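Local structure of uncharacterized lipoprotein YjhA (Bacillus subtilis, 3CFU) at residues L72-K75 with S79-P82; V111-K114 with H119-L122; V20-K25 with G115-Y120. The protein is of unknown function but is probably a palmitoylated membrane lipoprotein, the part studied here being largely its DUF4352 domain, rich in beta strands and nearly without helix. One frame throughout, in Å; residues are numbered along the deposited sequence.

Contacts 1 and 2 meet on Tyr120, whose ring lies against Leu72, Asp74 and Val80 of contact 1 and against Ile112 and Pro113 of contact 2. Both involve the three-stranded sheet, in which strands 70-73 and 121-124 are neighbours. Contact 2 is buried and without a hydrogen bond, aliphatic carbons lying against a phenol; contact 1 is partly buried, combining a backbone hydrogen bond and aliphatic packing inside with a water that links Asp74 weakly to Arg81. Contact 3 is a surface contact, where the loop running from 103-112 to 121-124 rests a glutamine amide on strand 13-23. Contacts 2 and 3 thus fix different points of one inter-sheet connection.

Contact 1 of 3, residues L72-K75 with S79-P82; sequences LRDK and SVRP
The carbonyl oxygen of Leu72 is held by two neighbouring groups of the returning chain. Val80 N donates a hydrogen bond to Leu72 O over 2.8 Å, noticeably bent, with 131° at the hydrogen and the N slightly tilted out of the carbonyl plane. Ser79 CA adds a CH-O contact to the same Leu72 O at 3.1 Å, its hydrogen pointing rather better, at 149°. This is a chain reversal at the end of strand 70-73, an outermost strand of the three-stranded antiparallel sheet: the chain leaves the strand, turns, and lays 79-82 back beside its last residues. Beneath the polar link the two aliphatic residues meet, Leu72 CB standing 4.2 Å from Val80 CB. Leucine and valine suit this place because it faces inward, where Tyr110 and Tyr120 touch both of them and Leu49 and Ile51 of strand 47-57 reach Leu72. In Val80 the branch CG1 lies opposite the backbone N (chi1 180°), which leaves CG2 next to that N and therefore turned to 72-75. CG2 sits 3.7 Å from Leu72 O and 3.8 Å from Asp74 OD1, the aspartate and valine side chains crossing nearly at right angles. Toward solvent the residues become polar. The Ser79 hydroxyl is hydrogen-bonded to Asp71, a small polar side chain suiting an exposed place within reach of that carboxylate. Asp74 and Arg81 carry opposite charges but do not touch; a water lies between them. That water donates a weak bond to Asp74 OD2 at 3.4 Å and accepts one from Arg81 NH2 at 3.2 Å, lying at the edge of the guanidinium group and in its plane.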
ATOM      1  N   LEU A  72      -0.668   7.003  -2.562  1.00 45.17           N
ATOM      2  CA  LEU A  72      -1.320   7.044  -3.868  1.00 44.97           C
ATOM      3  C   LEU A  72      -1.194   8.464  -4.407  1.00 47.64           C
ATOM      4  O   LEU A  72      -1.523   9.432  -3.718  1.00 48.05           O
ATOM      5  CB  LEU A  72      -2.799   6.673  -3.740  1.00 43.66           C
ATOM      6  CG  LEU A  72      -3.523   6.217  -5.009  1.00 48.31           C
ATOM      7  CD1 LEU A  72      -3.045   4.815  -5.396  1.00 45.01           C
ATOM      8  CD2 LEU A  72      -5.029   6.218  -4.760  1.00 43.92           C
ATOM      9  N   ARG A  73      -0.713   8.590  -5.636  1.00 50.01           N
ATOM     10  CA  ARG A  73      -0.541   9.899  -6.243  1.00 54.27           C
ATOM     11  C   ARG A  73      -1.430  10.104  -7.483  1.00 56.22           C
ATOM     12  O   ARG A  73      -1.845   9.138  -8.130  1.00 54.44           O
ATOM     13  CB  ARG A  73       0.945  10.099  -6.591  1.00 53.15           C
ATOM     14  CG  ARG A  73       1.842  10.158  -5.352  1.00 54.02           C
ATOM     15  CD  ARG A  73       3.333  10.177  -5.677  1.00 56.10           C
ATOM     16  NE  ARG A  73       4.131  10.043  -4.459  1.00 59.42           N
ATOM     17  CZ  ARG A  73       5.399   9.637  -4.426  1.00 62.02           C
ATOM     18  NH1 ARG A  73       6.024   9.325  -5.553  1.00 62.00           N
ATOM     19  NH2 ARG A  73       6.035   9.520  -3.261  1.00 50.16           N
ATOM     20  N   ASP A  74      -1.724  11.370  -7.788  1.00 61.38           N
ATOM     21  CA  ASP A  74      -2.549  11.768  -8.941  1.00 63.04           C
ATOM     22  C   ASP A  74      -1.690  11.895 -10.189  1.00 64.81           C
ATOM     23  O   ASP A  74      -0.503  11.570 -10.183  1.00 64.59           O
ATOM     24  CB  ASP A  74      -3.164  13.162  -8.731  1.00 63.74           C
ATOM     25  CG  ASP A  74      -4.240  13.191  -7.678  1.00 66.30           C
ATOM     26  OD1 ASP A  74      -4.915  12.155  -7.502  1.00 71.21           O
ATOM     27  OD2 ASP A  74      -4.429  14.256  -7.046  1.00 65.58           O
ATOM     28  N   LYS A  75      -2.309  12.389 -11.261  1.00 68.79           N
ATOM     29  CA  LYS A  75      -1.587  12.642 -12.497  1.00 71.00           C
ATOM     30  C   LYS A  75      -0.748  13.873 -12.128  1.00 72.48           C
ATOM     31  O   LYS A  75       0.341  14.074 -12.664  1.00 74.59           O
ATOM     32  CB  LYS A  75      -2.551  12.972 -13.644  1.00 72.55           C
ATOM     33  CG  LYS A  75      -1.901  13.075 -15.030  1.00 71.19           C
ATOM     34  CD  LYS A  75      -1.187  14.403 -15.247  1.00 76.91           C
ATOM     35  CE  LYS A  75      -0.912  14.643 -16.730  1.00 78.51           C
ATOM     36  NZ  LYS A  75      -0.344  15.997 -16.985  1.00 77.58           N
ATOM     37  N   SER A  79      -0.612  13.249  -3.182  1.00 57.88           N
ATOM     38  CA  SER A  79      -1.059  12.170  -2.321  1.00 55.44           C
ATOM     39  C   SER A  79      -2.557  12.168  -2.061  1.00 54.54           C
ATOM     40  O   SER A  79      -3.190  13.219  -1.980  1.00 57.30           O
ATOM     41  CB  SER A  79      -0.322  12.232  -0.980  1.00 54.31           C
ATOM     42  OG  SER A  79       1.082  12.258  -1.165  1.00 55.92           O
ATOM     43  N   VAL A  80      -3.114  10.968  -1.940  1.00 52.69           N
ATOM     44  CA  VAL A  80      -4.524  10.796  -1.645  1.00 52.75           C
ATOM     45  C   VAL A  80      -4.595  10.097  -0.291  1.00 54.57           C
ATOM     46  O   VAL A  80      -4.058   9.007  -0.119  1.00 56.56           O
ATOM     47  CB  VAL A  80      -5.234   9.922  -2.709  1.00 55.43           C
ATOM     48  CG1 VAL A  80      -6.714   9.765  -2.351  1.00 47.41           C
ATOM     49  CG2 VAL A  80      -5.080  10.549  -4.089  1.00 49.59           C
ATOM     50  N   ARG A  81      -5.246  10.739   0.671  1.00 56.35           N
ATOM     51  CA  ARG A  81      -5.389  10.196   2.019  1.00 57.00           C
ATOM     52  C   ARG A  81      -5.812   8.725   2.028  1.00 55.35           C
ATOM     53  O   ARG A  81      -6.693   8.329   1.277  1.00 56.57           O
ATOM     54  CB  ARG A  81      -6.430  11.001   2.806  1.00 56.07           C
ATOM     55  CG  ARG A  81      -6.084  12.473   3.105  1.00 65.61           C
ATOM     56  CD  ARG A  81      -6.213  13.384   1.876  1.00 68.81           C
ATOM     57  NE  ARG A  81      -7.379  13.024   1.075  1.00 69.08           N
ATOM     58  CZ  ARG A  81      -7.420  13.082  -0.252  1.00 65.80           C
ATOM     59  NH1 ARG A  81      -8.522  12.729  -0.900  1.00 65.57           N
ATOM     60  NH2 ARG A  81      -6.360  13.496  -0.933  1.00 68.73           N
ATOM     61  N   PRO A  82      -5.186   7.894   2.880  1.00 54.43           N
ATOM     62  CA  PRO A  82      -5.558   6.475   2.938  1.00 54.49           C
ATOM     63  C   PRO A  82      -6.884   6.308   3.682  1.00 54.91           C
ATOM     64  O   PRO A  82      -7.209   7.091   4.572  1.00 52.79           O
ATOM     65  CB  PRO A  82      -4.382   5.837   3.669  1.00 52.50           C
ATOM     66  CG  PRO A  82      -3.934   6.923   4.581  1.00 50.24           C
ATOM     67  CD  PRO A  82      -3.996   8.157   3.709  1.00 53.95           C
TER
HETATM   68  O   HOH W   1      -5.861  14.072  -4.012  1.00 57.79           O

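Contact 2 of 3, residues V111-K114 with H119-L122; sequences VIPK and HYTL
Ile112 spreads its side chain along the Tyr120 ring from its hydroxyl end to CD2, the two residues reaching for each other from opposite directions. Three of its carbons share the work. CD1 comes to 3.5 Å from Tyr120 CE2, CG2 lies 3.6 Å from CZ of the same ring, and Ile112 CB stands 3.5 Å from Tyr120 OH. The approach is oblique, so the branched chain follows the ring instead of touching it at one point. Two torsions of Ile112 account for the spread: with chi1 at 69°, CG1 takes the crowded position between the backbone N and the carbonyl carbon and CG2 falls beside the N, while an extended chi2 of 158° carries CD1 on to the ring. Pro113 completes the surface at the phenol end, crossing the tyrosine at about a right angle and bringing its CD to 3.3 Å from Tyr120 OH. The backbones themselves stay well apart, with 9.4 Å between Ile112 CA and Tyr120 CA, and a long aromatic side chain is what bridges such a gap. The contact joins the end of strand 103-112, an outermost strand of the four-stranded sheet, to the chain around Tyr120, at the strand 121-124 end of the loop. It thus closes the base of the loop by which the polypeptide passes from one sheet to the other, an organisation consistent with a beta sandwich. Leu49 touches Ile112 from strand 47-57, and Leu72, Val80 and Leu150 surround the tyrosine elsewhere, forming a buried, largely apolar cluster, with Asp74 also against the tyrosine. No hydrogen bond spans the two segments: what holds them is dispersion and exclusion of water, which depend on the fit of the aliphatic surface to the ring more than on any single bond direction.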
ATOM      1  N   VAL A 111     -10.364   7.133  -1.738  1.00 61.32           N
ATOM      2  CA  VAL A 111     -11.564   7.646  -2.377  1.00 62.53           C
ATOM      3  C   VAL A 111     -11.159   8.581  -3.507  1.00 65.18           C
ATOM      4  O   VAL A 111     -10.402   9.533  -3.305  1.00 65.08           O
ATOM      5  CB  VAL A 111     -12.443   8.389  -1.370  1.00 61.79           C
ATOM      6  CG1 VAL A 111     -13.042   7.392  -0.388  1.00 62.48           C
ATOM      7  CG2 VAL A 111     -11.619   9.430  -0.622  1.00 60.76           C
ATOM      8  N   ILE A 112     -11.660   8.295  -4.704  1.00 67.56           N
ATOM      9  CA  ILE A 112     -11.331   9.095  -5.872  1.00 70.27           C
ATOM     10  C   ILE A 112     -12.540   9.275  -6.795  1.00 71.17           C
ATOM     11  O   ILE A 112     -13.578   8.639  -6.610  1.00 72.37           O
ATOM     12  CB  ILE A 112     -10.180   8.440  -6.694  1.00 71.18           C
ATOM     13  CG1 ILE A 112     -10.670   7.151  -7.364  1.00 69.41           C
ATOM     14  CG2 ILE A 112      -8.990   8.155  -5.787  1.00 68.95           C
ATOM     15  CD1 ILE A 112      -9.846   6.737  -8.578  1.00 65.43           C
ATOM     16  N   PRO A 113     -12.415  10.157  -7.801  1.00 71.60           N
ATOM     17  CA  PRO A 113     -13.473  10.447  -8.777  1.00 71.43           C
ATOM     18  C   PRO A 113     -13.912   9.192  -9.538  1.00 70.52           C
ATOM     19  O   PRO A 113     -13.083   8.348  -9.881  1.00 71.62           O
ATOM     20  CB  PRO A 113     -12.817  11.459  -9.709  1.00 71.43           C
ATOM     21  CG  PRO A 113     -11.814  12.141  -8.843  1.00 72.08           C
ATOM     22  CD  PRO A 113     -11.245  11.027  -8.018  1.00 70.75           C
ATOM     23  N   LYS A 114     -15.205   9.081  -9.818  1.00 69.73           N
ATOM     24  CA  LYS A 114     -15.738   7.926 -10.536  1.00 69.42           C
ATOM     25  C   LYS A 114     -14.933   7.558 -11.785  1.00 69.26           C
ATOM     26  O   LYS A 114     -14.557   8.426 -12.576  1.00 67.64           O
ATOM     27  CB  LYS A 114     -17.195   8.178 -10.918  1.00 69.55           C
ATOM     28  N   HIS A 119      -5.606   7.158 -13.706  1.00 64.22           N
ATOM     29  CA  HIS A 119      -4.728   8.300 -13.470  1.00 63.85           C
ATOM     30  C   HIS A 119      -3.949   8.158 -12.166  1.00 61.94           C
ATOM     31  O   HIS A 119      -3.272   9.093 -11.737  1.00 62.09           O
ATOM     32  CB  HIS A 119      -5.569   9.578 -13.425  1.00 64.80           C
ATOM     33  CG  HIS A 119      -6.276   9.879 -14.709  1.00 67.70           C
ATOM     34  ND1 HIS A 119      -7.424  10.639 -14.769  1.00 75.29           N
ATOM     35  CD2 HIS A 119      -5.999   9.516 -15.985  1.00 70.87           C
ATOM     36  CE1 HIS A 119      -7.826  10.728 -16.025  1.00 76.66           C
ATOM     37  NE2 HIS A 119      -6.979  10.054 -16.783  1.00 72.68           N
ATOM     38  N   TYR A 120      -4.021   6.983 -11.550  1.00 58.42           N
ATOM     39  CA  TYR A 120      -3.358   6.765 -10.269  1.00 56.92           C
ATOM     40  C   TYR A 120      -2.199   5.773 -10.206  1.00 54.52           C
ATOM     41  O   TYR A 120      -2.220   4.699 -10.813  1.00 52.31           O
ATOM     42  CB  TYR A 120      -4.422   6.382  -9.236  1.00 55.52           C
ATOM     43  CG  TYR A 120      -5.373   7.513  -8.931  1.00 57.07           C
ATOM     44  CD1 TYR A 120      -5.192   8.315  -7.804  1.00 63.05           C
ATOM     45  CD2 TYR A 120      -6.439   7.807  -9.785  1.00 60.74           C
ATOM     46  CE1 TYR A 120      -6.048   9.382  -7.530  1.00 65.54           C
ATOM     47  CE2 TYR A 120      -7.301   8.876  -9.522  1.00 62.94           C
ATOM     48  CZ  TYR A 120      -7.099   9.654  -8.392  1.00 65.47           C
ATOM     49  OH  TYR A 120      -7.959  10.692  -8.113  1.00 74.27           O
ATOM     50  N   THR A 121      -1.192   6.151  -9.433  1.00 50.44           N
ATOM     51  CA  THR A 121      -0.009   5.339  -9.253  1.00 47.77           C
ATOM     52  C   THR A 121       0.173   5.020  -7.778  1.00 45.94           C
ATOM     53  O   THR A 121       0.104   5.906  -6.927  1.00 41.31           O
ATOM     54  CB  THR A 121       1.238   6.091  -9.745  1.00 48.90           C
ATOM     55  OG1 THR A 121       0.983   6.624 -11.049  1.00 54.77           O
ATOM     56  CG2 THR A 121       2.442   5.154  -9.808  1.00 44.35           C
ATOM     57  N   LEU A 122       0.378   3.747  -7.466  1.00 45.17           N
ATOM     58  CA  LEU A 122       0.608   3.376  -6.083  1.00 43.06           C
ATOM     59  C   LEU A 122       2.116   3.492  -5.922  1.00 40.91           C
ATOM     60  O   LEU A 122       2.878   3.151  -6.837  1.00 37.67           O
ATOM     61  CB  LEU A 122       0.151   1.945  -5.788  1.00 44.24           C
ATOM     62  CG  LEU A 122       0.366   1.579  -4.310  1.00 45.53           C
ATOM     63  CD1 LEU A 122      -0.598   2.378  -3.448  1.00 42.74           C
ATOM     64  CD2 LEU A 122       0.177   0.093  -4.091  1.00 42.65           C
TER

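Contact 3 of 3, residues V20-K25 with G115-Y120; sequences VDRVQK and GEQKHY
Gln117 reaches Val20 by stretching almost fully, with CG opposite the backbone N (chi1 175°) and the chain continuing straight beyond it (chi2 -177°). The terminal amide is thereby carried to the valine, which comes to meet it from the opposite direction. Val20 CG1 lies 3.3 Å from Gln117 OE1 and 3.7 Å from Gln117 CD, while Val20 CB is 3.9 Å from NE2 of the same amide. Arg22, two residues along the strand and crossing the glutamine at about a right angle, adds its aliphatic part: Arg22 CD stands 3.7 Å from Gln117 OE1, with the guanidinium plane nearly perpendicular to the amide. No hydrogen bond joins the segments. Glutamine suits this place because its long stem spans the gap, and the polar amide resting on Val20 and the Arg22 methylenes is tolerable at a partly exposed site. A short 3-10 turn bears it, closed by Tyr120 N donating to Gln117 O at 3.1 Å. On the strand side, Val20 also touches Ile4 and Ile51. The contact is plain packing of a loop on a sheet: the connection between strands 103-112 and 121-124 rests on strand 13-23, consistent with a beta sandwich of two antiparallel sheets.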
ATOM      1  N   VAL A  20      -7.293  -4.452  -8.066  1.00 56.68           N
ATOM      2  CA  VAL A  20      -7.908  -3.207  -7.652  1.00 55.70           C
ATOM      3  C   VAL A  20      -9.420  -3.349  -7.814  1.00 58.27           C
ATOM      4  O   VAL A  20      -9.949  -3.306  -8.926  1.00 59.41           O
ATOM      5  CB  VAL A  20      -7.464  -1.978  -8.472  1.00 53.71           C
ATOM      6  CG1 VAL A  20      -8.187  -0.737  -7.940  1.00 50.96           C
ATOM      7  CG2 VAL A  20      -5.967  -1.780  -8.367  1.00 54.80           C
ATOM      8  N   ASP A  21     -10.118  -3.556  -6.707  1.00 59.22           N
ATOM      9  CA  ASP A  21     -11.566  -3.652  -6.776  1.00 62.23           C
ATOM     10  C   ASP A  21     -12.085  -2.239  -6.448  1.00 61.65           C
ATOM     11  O   ASP A  21     -11.360  -1.426  -5.871  1.00 62.18           O
ATOM     12  CB  ASP A  21     -12.098  -4.693  -5.772  1.00 61.92           C
ATOM     13  CG  ASP A  21     -11.457  -6.074  -5.958  1.00 67.15           C
ATOM     14  OD1 ASP A  21     -11.317  -6.513  -7.122  1.00 70.96           O
ATOM     15  OD2 ASP A  21     -11.102  -6.724  -4.942  1.00 62.10           O
ATOM     16  N   ARG A  22     -13.315  -1.937  -6.854  1.00 61.81           N
ATOM     17  CA  ARG A  22     -13.920  -0.634  -6.583  1.00 61.91           C
ATOM     18  C   ARG A  22     -15.297  -0.888  -5.983  1.00 62.69           C
ATOM     19  O   ARG A  22     -16.008  -1.791  -6.424  1.00 64.44           O
ATOM     20  CB  ARG A  22     -14.094   0.179  -7.880  1.00 63.04           C
ATOM     21  CG  ARG A  22     -12.817   0.482  -8.661  1.00 58.79           C
ATOM     22  CD  ARG A  22     -13.103   0.494 -10.159  1.00 58.98           C
ATOM     23  NE  ARG A  22     -13.571  -0.812 -10.627  1.00 65.58           N
ATOM     24  CZ  ARG A  22     -14.278  -1.010 -11.740  1.00 64.80           C
ATOM     25  NH1 ARG A  22     -14.611   0.019 -12.510  1.00 61.15           N
ATOM     26  NH2 ARG A  22     -14.646  -2.242 -12.090  1.00 62.83           N
ATOM     27  N   VAL A  23     -15.665  -0.115  -4.966  1.00 63.33           N
ATOM     28  CA  VAL A  23     -16.986  -0.255  -4.357  1.00 63.86           C
ATOM     29  C   VAL A  23     -17.658   1.112  -4.438  1.00 64.54           C
ATOM     30  O   VAL A  23     -16.988   2.118  -4.693  1.00 64.23           O
ATOM     31  CB  VAL A  23     -16.922  -0.679  -2.860  1.00 63.40           C
ATOM     32  CG1 VAL A  23     -16.542   0.510  -1.975  1.00 67.25           C
ATOM     33  CG2 VAL A  23     -18.273  -1.239  -2.426  1.00 66.16           C
ATOM     34  N   GLN A  24     -18.976   1.152  -4.256  1.00 64.56           N
ATOM     35  CA  GLN A  24     -19.692   2.424  -4.268  1.00 65.37           C
ATOM     36  C   GLN A  24     -20.376   2.603  -2.911  1.00 65.67           C
ATOM     37  O   GLN A  24     -19.749   3.076  -1.961  1.00 64.86           O
ATOM     38  CB  GLN A  24     -20.721   2.489  -5.404  1.00 68.09           C
ATOM     39  CG  GLN A  24     -20.121   2.476  -6.806  1.00 64.06           C
ATOM     40  CD  GLN A  24     -19.674   1.093  -7.227  1.00 56.97           C
ATOM     41  OE1 GLN A  24     -20.069   0.093  -6.623  1.00 63.41           O
ATOM     42  NE2 GLN A  24     -18.859   1.021  -8.278  1.00 54.25           N
ATOM     43  N   LYS A  25     -21.644   2.217  -2.804  1.00 65.40           N
ATOM     44  CA  LYS A  25     -22.357   2.352  -1.538  1.00 65.54           C
ATOM     45  C   LYS A  25     -21.527   1.809  -0.375  1.00 66.21           C
ATOM     46  O   LYS A  25     -20.958   0.713  -0.453  1.00 65.70           O
ATOM     47  CB  LYS A  25     -23.699   1.617  -1.605  1.00 64.79           C
ATOM     48  N   GLY A 115     -14.678   6.259 -11.944  1.00 70.23           N
ATOM     49  CA  GLY A 115     -13.933   5.750 -13.086  1.00 70.09           C
ATOM     50  C   GLY A 115     -12.705   6.548 -13.481  1.00 70.26           C
ATOM     51  O   GLY A 115     -12.394   6.680 -14.665  1.00 69.70           O
ATOM     52  N   GLU A 116     -11.996   7.070 -12.489  1.00 70.20           N
ATOM     53  CA  GLU A 116     -10.801   7.869 -12.733  1.00 68.14           C
ATOM     54  C   GLU A 116      -9.557   7.057 -12.368  1.00 66.77           C
ATOM     55  O   GLU A 116      -8.453   7.598 -12.310  1.00 65.50           O
ATOM     56  CB  GLU A 116     -10.854   9.112 -11.840  1.00 67.40           C
ATOM     57  CG  GLU A 116     -10.095  10.309 -12.370  1.00 70.66           C
ATOM     58  CD  GLU A 116     -11.011  11.310 -13.050  1.00 70.93           C
ATOM     59  OE1 GLU A 116     -11.905  10.880 -13.809  1.00 75.65           O
ATOM     60  OE2 GLU A 116     -10.835  12.527 -12.834  1.00 73.10           O
ATOM     61  N   GLN A 117      -9.734   5.760 -12.143  1.00 65.94           N
ATOM     62  CA  GLN A 117      -8.631   4.909 -11.705  1.00 66.16           C
ATOM     63  C   GLN A 117      -7.312   4.909 -12.446  1.00 66.03           C
ATOM     64  O   GLN A 117      -6.258   4.814 -11.819  1.00 67.63           O
ATOM     65  CB  GLN A 117      -9.083   3.454 -11.587  1.00 65.18           C
ATOM     66  CG  GLN A 117      -7.937   2.497 -11.237  1.00 61.13           C
ATOM     67  CD  GLN A 117      -8.372   1.045 -11.189  1.00 54.06           C
ATOM     68  OE1 GLN A 117      -9.418   0.723 -10.625  1.00 64.18           O
ATOM     69  NE2 GLN A 117      -7.566   0.158 -11.769  1.00 46.17           N
ATOM     70  N   LYS A 118      -7.367   5.005 -13.764  1.00 66.01           N
ATOM     71  CA  LYS A 118      -6.168   4.957 -14.578  1.00 65.63           C
ATOM     72  C   LYS A 118      -5.180   6.093 -14.371  1.00 64.69           C
ATOM     73  O   LYS A 118      -4.036   5.999 -14.806  1.00 66.61           O
ATOM     74  CB  LYS A 118      -6.556   4.864 -16.043  1.00 65.88           C
ATOM     75  N   HIS A 119      -5.606   7.158 -13.706  1.00 64.22           N
ATOM     76  CA  HIS A 119      -4.728   8.300 -13.470  1.00 63.85           C
ATOM     77  C   HIS A 119      -3.949   8.158 -12.166  1.00 61.94           C
ATOM     78  O   HIS A 119      -3.272   9.093 -11.737  1.00 62.09           O
ATOM     79  CB  HIS A 119      -5.569   9.578 -13.425  1.00 64.80           C
ATOM     80  CG  HIS A 119      -6.276   9.879 -14.709  1.00 67.70           C
ATOM     81  ND1 HIS A 119      -7.424  10.639 -14.769  1.00 75.29           N
ATOM     82  CD2 HIS A 119      -5.999   9.516 -15.985  1.00 70.87           C
ATOM     83  CE1 HIS A 119      -7.826  10.728 -16.025  1.00 76.66           C
ATOM     84  NE2 HIS A 119      -6.979  10.054 -16.783  1.00 72.68           N
ATOM     85  N   TYR A 120      -4.021   6.983 -11.550  1.00 58.42           N
ATOM     86  CA  TYR A 120      -3.358   6.765 -10.269  1.00 56.92           C
ATOM     87  C   TYR A 120      -2.199   5.773 -10.206  1.00 54.52           C
ATOM     88  O   TYR A 120      -2.220   4.699 -10.813  1.00 52.31           O
ATOM     89  CB  TYR A 120      -4.422   6.382  -9.236  1.00 55.52           C
ATOM     90  CG  TYR A 120      -5.373   7.513  -8.931  1.00 57.07           C
ATOM     91  CD1 TYR A 120      -5.192   8.315  -7.804  1.00 63.05           C
ATOM     92  CD2 TYR A 120      -6.439   7.807  -9.785  1.00 60.74           C
ATOM     93  CE1 TYR A 120      -6.048   9.382  -7.530  1.00 65.54           C
ATOM     94  CE2 TYR A 120      -7.301   8.876  -9.522  1.00 62.94           C
ATOM     95  CZ  TYR A 120      -7.099   9.654  -8.392  1.00 65.47           C
ATOM     96  OH  TYR A 120      -7.959  10.692  -8.113  1.00 74.27           O
TER